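Local coordinates for protein frutapin (Artocarpus altilis, PDB 5KRP) that probably binds carbohydrates, as a breadfruit lectin of the jacalin-related family that assembles from four protein chains, at residues Gly26-Glu31 and Ile44-Gly49. Sequence-based numbering, arbitrary orientation. Where two conformers were deposited one is given.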
ATOM      1  N   GLY A  26       9.432 -10.447  -3.337  1.00 15.35           N
ATOM      2  CA  GLY A  26       8.982 -11.807  -3.060  1.00 14.81           C
ATOM      3  C   GLY A  26      10.131 -12.647  -2.480  1.00 15.76           C
ATOM      4  O   GLY A  26      11.186 -12.107  -2.109  1.00 16.01           O
ATOM      5  N   ILE A  27       9.816 -13.928  -2.340  1.00 15.19           N
ATOM      6  CA  ILE A  27      10.709 -14.947  -1.730  1.00 17.42           C
ATOM      7  C   ILE A  27      10.968 -16.074  -2.752  1.00 16.35           C
ATOM      8  O   ILE A  27      10.044 -16.708  -3.238  1.00 18.13           O
ATOM      9  CB  ILE A  27      10.083 -15.538  -0.471  1.00 16.64           C
ATOM     10  CG1 ILE A  27       9.602 -14.467   0.531  1.00 19.90           C
ATOM     11  CG2 ILE A  27      11.061 -16.482   0.268  1.00 18.04           C
ATOM     12  CD1 ILE A  27      10.605 -13.445   1.022  1.00 21.19           C
ATOM     13  N   ARG A  28      12.234 -16.369  -2.922  1.00 17.07           N
ATOM     14  CA  ARG A  28      12.682 -17.495  -3.744  1.00 16.86           C
ATOM     15  C   ARG A  28      13.125 -18.679  -2.892  1.00 18.40           C
ATOM     16  O   ARG A  28      12.640 -19.757  -3.079  1.00 19.96           O
ATOM     17  CB  ARG A  28      13.808 -17.034  -4.636  1.00 19.05           C
ATOM     18  CG  ARG A  28      13.304 -16.224  -5.857  1.00 21.01           C
ATOM     19  CD  ARG A  28      14.437 -15.493  -6.524  1.00 21.17           C
ATOM     20  NE  ARG A  28      14.002 -14.770  -7.712  1.00 23.04           N
ATOM     21  CZ  ARG A  28      13.821 -15.278  -8.923  1.00 31.41           C
ATOM     22  NH1 ARG A  28      14.011 -16.579  -9.148  1.00 27.95           N
ATOM     23  NH2 ARG A  28      13.368 -14.464  -9.911  1.00 31.91           N
ATOM     24  N   ILE A  29      14.045 -18.435  -1.958  1.00 18.09           N
ATOM     25  CA  ILE A  29      14.631 -19.527  -1.122  1.00 19.19           C
ATOM     26  C   ILE A  29      14.785 -19.048   0.280  1.00 17.54           C
ATOM     27  O   ILE A  29      15.316 -17.939   0.552  1.00 18.73           O
ATOM     28  CB  ILE A  29      16.016 -19.983  -1.668  1.00 21.21           C
ATOM     29  CG1 ILE A  29      15.897 -20.589  -3.078  1.00 24.92           C
ATOM     30  CG2 ILE A  29      16.767 -20.962  -0.716  1.00 22.99           C
ATOM     31  CD1 ILE A  29      17.202 -20.616  -3.873  1.00 25.17           C
ATOM     32  N   ILE A  30      14.482 -19.973   1.186  1.00 18.31           N
ATOM     33  CA  ILE A  30      14.765 -19.785   2.630  1.00 18.99           C
ATOM     34  C   ILE A  30      15.755 -20.869   3.087  1.00 19.05           C
ATOM     35  O   ILE A  30      15.513 -22.019   2.798  1.00 20.04           O
ATOM     36  CB  ILE A  30      13.497 -19.846   3.492  1.00 18.49           C
ATOM     37  CG1 ILE A  30      12.564 -18.690   3.106  1.00 20.82           C
ATOM     38  CG2 ILE A  30      13.861 -19.712   4.974  1.00 18.81           C
ATOM     39  CD1 ILE A  30      11.157 -18.852   3.639  1.00 24.51           C
ATOM     40  N   GLU A  31      16.863 -20.460   3.715  1.00 20.82           N
ATOM     41  CA  GLU A  31      17.851 -21.435   4.283  1.00 23.57           C
ATOM     42  C   GLU A  31      17.901 -21.254   5.794  1.00 21.81           C
ATOM     43  O   GLU A  31      18.068 -20.148   6.279  1.00 20.66           O
ATOM     44  CB  GLU A  31      19.237 -21.171   3.707  1.00 27.93           C
ATOM     45  CG  GLU A  31      19.316 -21.360   2.192  1.00 35.90           C
ATOM     46  CD  GLU A  31      20.721 -21.121   1.633  1.00 46.43           C
ATOM     47  OE1 GLU A  31      21.640 -21.904   2.009  1.00 67.96           O
ATOM     48  OE2 GLU A  31      20.899 -20.176   0.823  1.00 50.03           O
ATOM     49  N   ILE A  44      17.119 -15.849   0.002  1.00 16.23           N
ATOM     50  CA  ILE A  44      17.305 -15.325  -1.349  0.50 17.80           C
ATOM     51  C   ILE A  44      15.927 -14.755  -1.743  1.00 15.71           C
ATOM     52  O   ILE A  44      14.962 -15.490  -1.953  1.00 16.21           O
ATOM     53  CB  ILE A  44      17.817 -16.382  -2.334  0.50 17.94           C
ATOM     54  CG1 ILE A  44      19.300 -16.680  -2.074  0.50 20.90           C
ATOM     55  CG2 ILE A  44      17.691 -15.942  -3.787  0.50 18.80           C
ATOM     56  CD1 ILE A  44      19.726 -17.998  -2.667  0.50 20.67           C
ATOM     57  N   TYR A  45      15.863 -13.429  -1.769  1.00 17.20           N
ATOM     58  CA  TYR A  45      14.628 -12.725  -2.177  1.00 15.02           C
ATOM     59  C   TYR A  45      14.476 -12.684  -3.713  1.00 17.13           C
ATOM     60  O   TYR A  45      15.468 -12.879  -4.452  1.00 16.73           O
ATOM     61  CB  TYR A  45      14.686 -11.338  -1.644  1.00 16.22           C
ATOM     62  CG  TYR A  45      14.664 -11.294  -0.130  1.00 17.12           C
ATOM     63  CD1 TYR A  45      13.463 -11.478   0.574  1.00 16.52           C
ATOM     64  CD2 TYR A  45      15.825 -11.142   0.603  1.00 16.11           C
ATOM     65  CE1 TYR A  45      13.429 -11.513   1.938  1.00 16.80           C
ATOM     66  CE2 TYR A  45      15.787 -11.146   2.028  1.00 15.58           C
ATOM     67  CZ  TYR A  45      14.589 -11.324   2.678  1.00 16.65           C
ATOM     68  OH  TYR A  45      14.527 -11.337   4.078  1.00 15.84           O
ATOM     69  N   ASP A  46      13.257 -12.374  -4.184  1.00 15.37           N
ATOM     70  CA  ASP A  46      13.075 -11.829  -5.537  1.00 16.12           C
ATOM     71  C   ASP A  46      13.138 -10.359  -5.441  1.00 17.01           C
ATOM     72  O   ASP A  46      12.441  -9.755  -4.562  1.00 17.98           O
ATOM     73  CB  ASP A  46      11.764 -12.211  -6.152  1.00 17.31           C
ATOM     74  CG  ASP A  46      11.703 -11.775  -7.655  1.00 20.17           C
ATOM     75  OD1 ASP A  46      12.484 -12.415  -8.460  1.00 19.91           O
ATOM     76  OD2 ASP A  46      10.992 -10.766  -7.883  1.00 20.20           O
ATOM     77  N   LEU A  47      13.905  -9.729  -6.322  1.00 16.86           N
ATOM     78  CA  LEU A  47      13.854  -8.261  -6.466  1.00 17.33           C
ATOM     79  C   LEU A  47      13.598  -7.999  -7.951  1.00 17.47           C
ATOM     80  O   LEU A  47      14.515  -8.091  -8.781  1.00 16.86           O
ATOM     81  CB  LEU A  47      15.134  -7.594  -6.030  1.00 17.66           C
ATOM     82  CG  LEU A  47      15.256  -6.068  -6.125  1.00 18.47           C
ATOM     83  CD1 LEU A  47      14.217  -5.383  -5.214  1.00 18.38           C
ATOM     84  CD2 LEU A  47      16.667  -5.604  -5.866  1.00 20.63           C
ATOM     85  N   ASN A  48      12.364  -7.590  -8.235  1.00 17.32           N
ATOM     86  CA  ASN A  48      11.944  -7.167  -9.576  1.00 16.39           C
ATOM     87  C   ASN A  48      12.294  -8.206 -10.596  1.00 18.06           C
ATOM     88  O   ASN A  48      12.684  -7.892 -11.725  1.00 20.79           O
ATOM     89  CB  ASN A  48      12.536  -5.843  -9.885  1.00 16.02           C
ATOM     90  CG  ASN A  48      12.101  -4.811  -8.862  1.00 16.91           C
ATOM     91  OD1 ASN A  48      10.899  -4.691  -8.598  1.00 17.32           O
ATOM     92  ND2 ASN A  48      13.024  -4.101  -8.274  1.00 16.42           N
ATOM     93  N   GLY A  49      12.081  -9.450 -10.229  1.00 18.89           N
ATOM     94  CA  GLY A  49      12.288 -10.596 -11.181  1.00 20.42           C
ATOM     95  C   GLY A  49      13.660 -11.273 -11.189  1.00 25.75           C
ATOM     96  O   GLY A  49      13.868 -12.233 -11.955  1.00 25.33           O
TER
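Ile-44 meets two consecutive residues, Arg-28 and Ile-29, and this pairing is a worked example of how antiparallel strands absorb an extra residue. The carbonyl O of Ile-44 accepts from both backbone amides, Arg-28 N at 3.0 Å and Ile-29 N at 3.1 Å, while Ile-44 N returns a bond to Ile-29 O. On the same face of the sheet the side chains of Ile-29 and Ile-44 run alongside each other, and Pro-51 of the next strand also packs on Ile-44.

The additional residue sends its side chain along the partner strand from Ile-44 to Asp-46. With CG anti to its own carbonyl carbon (chi1 -78°) and the chain extended as far as NE, Arg-28 runs CD past Tyr-45 O, which lies at the edge of the guanidinium. Arg-28 NE (2.9 Å) and NH2 (2.7 Å) both donate to Asp-46 OD1, NE on its anti lone pair and NH2 nearly in line with the C-O bond, in a salt bridge whose guanidinium and carboxylate planes lie 37° apart. Asp-46 OD2 is held separately: it accepts from Gly-49 N at 2.9 Å, an Asx motif, and is hydrogen-bonded to the hydroxyl of Thr-25, so both carboxylate oxygens are engaged as the strand gives way to the turn.

Beyond the shift, Asp-46 N bonds to Gly-26 O, and on the other face Ile-27 CD1 lies 3.5 Å from Tyr-45 CD1. The whole is a classic beta bulge in the hairpin of strands 26-34 and 38-47, within one of the three four-stranded antiparallel sheets of the jacalin-type beta-prism fold.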